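Local structure of Iron(III) ABC transporter, periplasmic iron-compound-binding protein (Vibrio cholerae, 3TEF) at residues I6-L10 against G11-L15; A106-A109 against D110-Y113; W121-L124 against G125-F128. The protein binds catecholate siderophores in the periplasm and probably delivers the iron complex to an ABC transporter for uptake. All coordinates share one frame; numbering follows the deposited sequence.

From the N terminus, interaction 1 comes first: the turn at His8 to Gly11 closes the hairpin of strands 3-8 and 11-16. Interaction 2 closes a tight loop between strand 102-104 and helix 113-128, and interaction 3 lies in the C-terminal part of that helix. The three follow in series, and none nests in or crosses another. In space the hairpin meets both others. Arg9 reaches interaction 2 with a salt bridge from its NE to Glu108 OE2 (2.7 Å), while Ile6 packs on Asn123, Lys126 and Val127 of interaction 3. Interactions 2 and 3 do not touch, their nearest atoms being about 6 Å apart, but the helix connects them.

Interaction 1. Residues I6-L10 against G11-L15; sequences IEHRL and GKTTL
His8 folds its imidazole back over Gly11 and to Thr13, two residues on in the partner strand. Its CB is 4.2 Å from Gly11 O. At CG the ring begins to lie across that oxygen, which sits 3.3 Å above the ring plane and over its centre. ND1 is just as near to Gly11 O, but the angle is too poor for a hydrogen bond, so this is a carbonyl against a ring face. His8 CD2 and NE2 are each 3.7 Å from Gly11 N, and NE2 is hydrogen-bonded elsewhere. CE1 comes to 3.0 Å from Thr13 OG1, which lies at the ring edge and is bonded to Thr102 O. With chi1 at 60°, CG stands between the backbone N and the carbonyl carbon, bringing the ring over Gly11.

The backbone is a beta hairpin with a two-residue loop, Arg9 and Leu10, in a type I turn. His8 N donates to Gly11 O at 2.8 Å (172°), Gly11 N returns to His8 O, and Ile6 and Thr13 form the next hydrogen-bonded pair. On the face carrying Ile6, His8 and Thr13, His8 rests on strand 102-104 and meets the Tyr93 ring, while Ile6 packs against helix 113-128.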
loop_
_atom_site.group_PDB
_atom_site.type_symbol
_atom_site.label_atom_id
_atom_site.label_comp_id
_atom_site.label_asym_id
_atom_site.label_seq_id
_atom_site.Cartn_x
_atom_site.Cartn_y
_atom_site.Cartn_z
ATOM N N ILE A 6 11.280 17.780 4.925
ATOM C CA ILE A 6 10.794 16.415 4.945
ATOM C C ILE A 6 11.702 15.515 4.131
ATOM O O ILE A 6 11.961 15.789 2.956
ATOM C CB ILE A 6 9.390 16.333 4.314
ATOM C CG1 ILE A 6 8.416 17.251 5.058
ATOM C CG2 ILE A 6 8.905 14.892 4.289
ATOM C CD1 ILE A 6 8.260 16.901 6.534
ATOM N N GLU A 7 12.160 14.429 4.752
ATOM C CA GLU A 7 12.983 13.438 4.072
ATOM C C GLU A 7 12.118 12.280 3.586
ATOM O O GLU A 7 11.381 11.659 4.362
ATOM C CB GLU A 7 14.083 12.923 5.007
ATOM C CG GLU A 7 15.157 12.113 4.293
ATOM C CD GLU A 7 16.497 12.160 5.010
ATOM O OE1 GLU A 7 16.608 11.580 6.111
ATOM O OE2 GLU A 7 17.437 12.781 4.467
ATOM N N HIS A 8 12.194 11.993 2.291
ATOM C CA HIS A 8 11.381 10.929 1.732
ATOM C C HIS A 8 12.170 10.163 0.680
ATOM O O HIS A 8 13.383 10.396 0.496
ATOM C CB HIS A 8 10.101 11.516 1.122
ATOM C CG HIS A 8 10.371 12.503 0.033
ATOM N ND1 HIS A 8 10.458 13.858 0.265
ATOM C CD2 HIS A 8 10.621 12.320 -1.279
ATOM C CE1 HIS A 8 10.742 14.473 -0.868
ATOM N NE2 HIS A 8 10.845 13.568 -1.821
ATOM N N ARG A 9 11.506 9.240 -0.005
ATOM C CA ARG A 9 12.219 8.364 -0.933
ATOM C C ARG A 9 12.977 9.131 -2.005
ATOM O O ARG A 9 14.059 8.715 -2.430
ATOM C CB ARG A 9 11.288 7.353 -1.595
ATOM C CG ARG A 9 12.057 6.367 -2.452
ATOM C CD ARG A 9 11.142 5.582 -3.353
ATOM N NE ARG A 9 10.349 4.601 -2.620
ATOM C CZ ARG A 9 9.579 3.705 -3.220
ATOM N NH1 ARG A 9 9.525 3.682 -4.551
ATOM N NH2 ARG A 9 8.884 2.829 -2.507
ATOM N N LEU A 10 12.418 10.254 -2.445
ATOM C CA LEU A 10 13.025 10.996 -3.547
ATOM C C LEU A 10 13.809 12.224 -3.053
ATOM O O LEU A 10 13.959 13.211 -3.770
ATOM C CB LEU A 10 11.959 11.392 -4.586
ATOM C CG LEU A 10 11.387 10.328 -5.544
ATOM C CD1 LEU A 10 11.925 10.448 -6.961
ATOM C CD2 LEU A 10 11.525 8.881 -5.039
ATOM N N GLY A 11 14.287 12.163 -1.816
ATOM C CA GLY A 11 15.161 13.201 -1.303
ATOM C C GLY A 11 14.543 14.050 -0.214
ATOM O O GLY A 11 13.721 13.564 0.567
ATOM N N LYS A 12 14.951 15.316 -0.161
ATOM C CA LYS A 12 14.498 16.242 0.865
ATOM C C LYS A 12 13.707 17.377 0.235
ATOM O O LYS A 12 14.091 17.909 -0.803
ATOM C CB LYS A 12 15.694 16.811 1.643
ATOM C CG LYS A 12 16.444 15.764 2.454
ATOM C CD LYS A 12 17.725 16.342 3.038
ATOM C CE LYS A 12 18.659 16.827 1.943
ATOM N NZ LYS A 12 19.968 17.245 2.504
ATOM N N THR A 13 12.595 17.733 0.874
ATOM C CA THR A 13 11.763 18.830 0.414
ATOM C C THR A 13 11.504 19.791 1.564
ATOM O O THR A 13 11.094 19.374 2.647
ATOM C CB THR A 13 10.411 18.305 -0.099
ATOM O OG1 THR A 13 10.644 17.424 -1.209
ATOM C CG2 THR A 13 9.516 19.457 -0.530
ATOM N N THR A 14 11.725 21.076 1.318
ATOM C CA THR A 14 11.441 22.091 2.324
ATOM C C THR A 14 10.240 22.932 1.902
ATOM O O THR A 14 10.141 23.364 0.754
ATOM C CB THR A 14 12.665 22.999 2.566
ATOM O OG1 THR A 14 13.760 22.201 3.039
ATOM C CG2 THR A 14 12.337 24.068 3.594
ATOM N N LEU A 15 9.310 23.134 2.830
ATOM C CA LEU A 15 8.150 23.969 2.569
ATOM C C LEU A 15 7.615 24.548 3.868
ATOM O O LEU A 15 7.858 24.014 4.954
ATOM C CB LEU A 15 7.041 23.172 1.867
ATOM C CG LEU A 15 6.355 22.117 2.729
ATOM C CD1 LEU A 15 4.943 21.821 2.202
ATOM C CD2 LEU A 15 7.201 20.856 2.808
#

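Interaction 2. Residues A106-A109 against D110-Y113; sequences AAEA and DQGY
Glu108 and Gln111 cross at a slant on one side of a tight turn. The approach is made by methylenes and one amide oxygen: Glu108 CB is 3.6 Å from Gln111 CG, and Gln111 OE1 lies 3.6 Å from Glu108 CG. The carboxylate and amide planes stand 46° apart, so the two flat groups are not stacked. Gln111 reaches this place because its CG sits between the backbone N and the carbonyl carbon (chi1 49°) and the chain then runs extended, bringing OE1 back beside Glu108. The glutamate bends at chi2 instead, which carries its carboxylate away to Arg9 of the hairpin 3-16.

Asp110 approaches from the turn itself. Its OD1 touches Glu108 CB at 3.7 Å and takes a weak hydrogen bond from Gln111 N (2.8 Å). Glu108 OE1 and Asp110 OD1 stay 4.6 Å apart, two like charges without contact; the bridge to Arg9 would be expected to offset part of the repulsion.

The backbone here makes an alpha-turn, in which Gly112 N donates to Glu108 O at 2.9 Å with a bent N-H...O angle of 133°. Gly112 then takes a positive phi and occupies the N-cap position of helix 113-128. Ser116 OG, one turn into the helix, bonds both Gly112 O and Glu108 N, and so joins the two arms of the loop.

On the far arm, the Tyr113 ring meets Ala107 obliquely, Ala107 CB lying 3.6 Å from Tyr113 CD1 and 4.1 Å from Tyr113 CE1. Ser265 touches both side chains, and the Tyr113 hydroxyl bonds Thr270 OG1 of helix 267-279.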
loop_
_atom_site.group_PDB
_atom_site.type_symbol
_atom_site.label_atom_id
_atom_site.label_comp_id
_atom_site.label_asym_id
_atom_site.label_seq_id
_atom_site.Cartn_x
_atom_site.Cartn_y
_atom_site.Cartn_z
ATOM N N ALA A 106 5.376 6.779 0.577
ATOM C CA ALA A 106 5.579 5.407 0.137
ATOM C C ALA A 106 6.234 4.548 1.201
ATOM O O ALA A 106 6.952 5.055 2.068
ATOM C CB ALA A 106 6.449 5.397 -1.154
ATOM N N ALA A 107 6.000 3.243 1.103
ATOM C CA ALA A 107 6.650 2.257 1.968
ATOM C C ALA A 107 8.014 1.876 1.397
ATOM O O ALA A 107 8.226 1.981 0.195
ATOM C CB ALA A 107 5.805 1.031 2.063
ATOM N N GLU A 108 8.912 1.403 2.259
ATOM C CA GLU A 108 10.232 0.920 1.820
ATOM C C GLU A 108 10.439 -0.537 2.232
ATOM O O GLU A 108 10.320 -0.879 3.406
ATOM C CB GLU A 108 11.344 1.785 2.404
ATOM C CG GLU A 108 11.257 3.251 2.028
ATOM C CD GLU A 108 11.321 3.456 0.534
ATOM O OE1 GLU A 108 12.022 2.671 -0.139
ATOM O OE2 GLU A 108 10.648 4.378 0.034
ATOM N N ALA A 109 10.740 -1.391 1.262
ATOM C CA ALA A 109 10.904 -2.821 1.529
ATOM C C ALA A 109 12.092 -3.119 2.437
ATOM O O ALA A 109 12.014 -3.986 3.314
ATOM C CB ALA A 109 11.016 -3.602 0.213
ATOM N N ASP A 110 13.200 -2.408 2.238
ATOM C CA ASP A 110 14.382 -2.677 3.053
ATOM C C ASP A 110 14.170 -2.425 4.553
ATOM O O ASP A 110 14.442 -3.306 5.373
ATOM C CB ASP A 110 15.650 -1.996 2.492
ATOM C CG ASP A 110 15.677 -0.483 2.708
ATOM O OD1 ASP A 110 14.610 0.167 2.740
ATOM O OD2 ASP A 110 16.798 0.069 2.820
ATOM N N GLN A 111 13.661 -1.255 4.923
ATOM C CA GLN A 111 13.418 -0.993 6.347
ATOM C C GLN A 111 12.136 -1.662 6.848
ATOM O O GLN A 111 11.952 -1.859 8.050
ATOM C CB GLN A 111 13.427 0.506 6.659
ATOM C CG GLN A 111 12.577 1.346 5.744
ATOM C CD GLN A 111 12.739 2.832 6.016
ATOM O OE1 GLN A 111 13.015 3.616 5.103
ATOM N NE2 GLN A 111 12.574 3.224 7.276
ATOM N N GLY A 112 11.261 -2.028 5.917
ATOM C CA GLY A 112 10.036 -2.727 6.267
ATOM C C GLY A 112 8.819 -1.829 6.179
ATOM O O GLY A 112 8.889 -0.630 6.455
ATOM N N TYR A 113 7.690 -2.427 5.811
ATOM C CA TYR A 113 6.454 -1.668 5.624
ATOM C C TYR A 113 6.072 -0.780 6.818
ATOM O O TYR A 113 5.833 0.420 6.657
ATOM C CB TYR A 113 5.286 -2.599 5.293
ATOM C CG TYR A 113 3.986 -1.839 5.162
ATOM C CD1 TYR A 113 3.653 -1.203 3.964
ATOM C CD2 TYR A 113 3.101 -1.738 6.237
ATOM C CE1 TYR A 113 2.477 -0.492 3.837
ATOM C CE2 TYR A 113 1.912 -1.028 6.121
ATOM C CZ TYR A 113 1.612 -0.408 4.916
ATOM O OH TYR A 113 0.463 0.312 4.773
#

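Interaction 3. Residues W121-L124 against G125-F128; sequences WRNL and GKVF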
loop_
_atom_site.group_PDB
_atom_site.type_symbol
_atom_site.label_atom_id
_atom_site.label_comp_id
_atom_site.label_asym_id
_atom_site.label_seq_id
_atom_site.Cartn_x
_atom_site.Cartn_y
_atom_site.Cartn_z
ATOM N N TRP A 121 3.576 8.772 7.864
ATOM C CA TRP A 121 2.548 9.479 8.624
ATOM C C TRP A 121 3.175 10.613 9.441
ATOM O O TRP A 121 2.624 11.709 9.516
ATOM C CB TRP A 121 1.751 8.536 9.537
ATOM C CG TRP A 121 1.039 7.402 8.838
ATOM C CD1 TRP A 121 0.961 7.168 7.485
ATOM C CD2 TRP A 121 0.316 6.344 9.472
ATOM N NE1 TRP A 121 0.229 6.025 7.250
ATOM C CE2 TRP A 121 -0.173 5.495 8.457
ATOM C CE3 TRP A 121 0.038 6.026 10.810
ATOM C CZ2 TRP A 121 -0.926 4.352 8.734
ATOM C CZ3 TRP A 121 -0.710 4.885 11.089
ATOM C CH2 TRP A 121 -1.179 4.062 10.059
ATOM N N ARG A 122 4.339 10.361 10.032
ATOM C CA ARG A 122 5.027 11.417 10.771
ATOM C C ARG A 122 5.382 12.593 9.870
ATOM O O ARG A 122 5.299 13.749 10.291
ATOM C CB ARG A 122 6.249 10.879 11.526
ATOM C CG ARG A 122 5.854 10.129 12.804
ATOM C CD ARG A 122 7.052 9.596 13.603
ATOM N NE ARG A 122 6.554 8.963 14.822
ATOM C CZ ARG A 122 6.669 7.671 15.107
ATOM N NH1 ARG A 122 7.294 6.856 14.271
ATOM N NH2 ARG A 122 6.159 7.197 16.238
ATOM N N ASN A 123 5.741 12.306 8.620
ATOM C CA ASN A 123 5.993 13.368 7.649
ATOM C C ASN A 123 4.765 14.253 7.434
ATOM O O ASN A 123 4.873 15.481 7.418
ATOM C CB ASN A 123 6.470 12.795 6.310
ATOM C CG ASN A 123 7.920 12.355 6.348
ATOM O OD1 ASN A 123 8.648 12.662 7.288
ATOM N ND2 ASN A 123 8.347 11.637 5.316
ATOM N N LEU A 124 3.605 13.626 7.248
ATOM C CA LEU A 124 2.346 14.358 7.193
ATOM C C LEU A 124 2.115 15.170 8.472
ATOM O O LEU A 124 1.720 16.337 8.416
ATOM C CB LEU A 124 1.165 13.405 6.962
ATOM C CG LEU A 124 1.182 12.623 5.652
ATOM C CD1 LEU A 124 -0.154 11.886 5.493
ATOM C CD2 LEU A 124 1.393 13.588 4.498
ATOM N N GLY A 125 2.357 14.557 9.625
ATOM C CA GLY A 125 2.184 15.263 10.886
ATOM C C GLY A 125 2.986 16.553 10.940
ATOM O O GLY A 125 2.489 17.587 11.408
ATOM N N LYS A 126 4.226 16.496 10.455
ATOM C CA LYS A 126 5.099 17.663 10.437
ATOM C C LYS A 126 4.630 18.709 9.434
ATOM O O LYS A 126 4.638 19.901 9.719
ATOM C CB LYS A 126 6.552 17.254 10.153
ATOM C CG LYS A 126 7.149 16.363 11.238
ATOM C CD LYS A 126 8.620 16.043 11.004
ATOM C CE LYS A 126 8.813 14.981 9.924
ATOM N NZ LYS A 126 10.246 14.542 9.817
ATOM N N VAL A 127 4.218 18.265 8.255
ATOM C CA VAL A 127 3.762 19.202 7.247
ATOM C C VAL A 127 2.531 19.982 7.706
ATOM O O VAL A 127 2.427 21.187 7.462
ATOM C CB VAL A 127 3.454 18.475 5.924
ATOM C CG1 VAL A 127 2.656 19.374 4.983
ATOM C CG2 VAL A 127 4.764 18.008 5.284
ATOM N N PHE A 128 1.599 19.298 8.362
ATOM C CA PHE A 128 0.333 19.932 8.731
ATOM C C PHE A 128 0.216 20.305 10.202
ATOM O O PHE A 128 -0.851 20.719 10.657
ATOM C CB PHE A 128 -0.843 19.063 8.273
ATOM C CG PHE A 128 -0.883 18.887 6.783
ATOM C CD1 PHE A 128 -1.376 19.897 5.969
ATOM C CD2 PHE A 128 -0.381 17.738 6.193
ATOM C CE1 PHE A 128 -1.393 19.757 4.583
ATOM C CE2 PHE A 128 -0.399 17.586 4.806
ATOM C CZ PHE A 128 -0.899 18.604 4.006
#
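Leu124 and Phe128, one helical turn apart, meet through both backbone and side chain. Leu124 has the most surface buried in this contact, followed by Asn123 and Gly125. Phe128 N donates to Leu124 O at 3.0 Å, approaching nearly in line with the carbonyl bond. The same oxygen lies at the edge of the Phe128 ring, 3.4 Å from CD2. Farther out the contact is looser: Leu124 CD2 and Phe128 CE2 are 4.4 Å apart. Val127 CG1 lies over one face of the ring, toward its rim. Beyond the helix, Leu124 packs on Phe105, and Phe128 on Pro19 and Ile38.

Asn123 runs alongside Lys126, both side chains pointing the same way. Its CG lies anti to the carbonyl carbon (chi1 -76°), which swings the amide toward the lysine. Asn123 OD1 is 3.5 Å from Lys126 CE and equally far from NZ, a near approach; the hydrogen-bond partner of OD1 is Gln119 NE2, one turn earlier. The lysine chain covers another carbonyl on its way, its CG coming to 3.3 Å from Arg122 O, and bends at chi3 to reach the amide.

Gly125 contributes its backbone. Its N donates to Trp121 O at 2.9 Å, with the donor in the carbonyl plane and an N-H...O angle of 161°. Lys126 N to Arg122 O and Val127 N to Asn123 O follow, so that with Phe128 four successive i+4 to i bonds make this regular alpha-helix. Val127 CG2 lies against Asn123 O at 3.3 Å.

Because ND2 of Asn123 probably hydrogen-bonds Glu7 O of the hairpin while OD1 accepts from Gln119, the two ends of the amide are told apart, which would fix its rotation between helix and hairpin. The nearby ammonium group of Lys126 would be expected to add electrostatic attraction on the OD1 side.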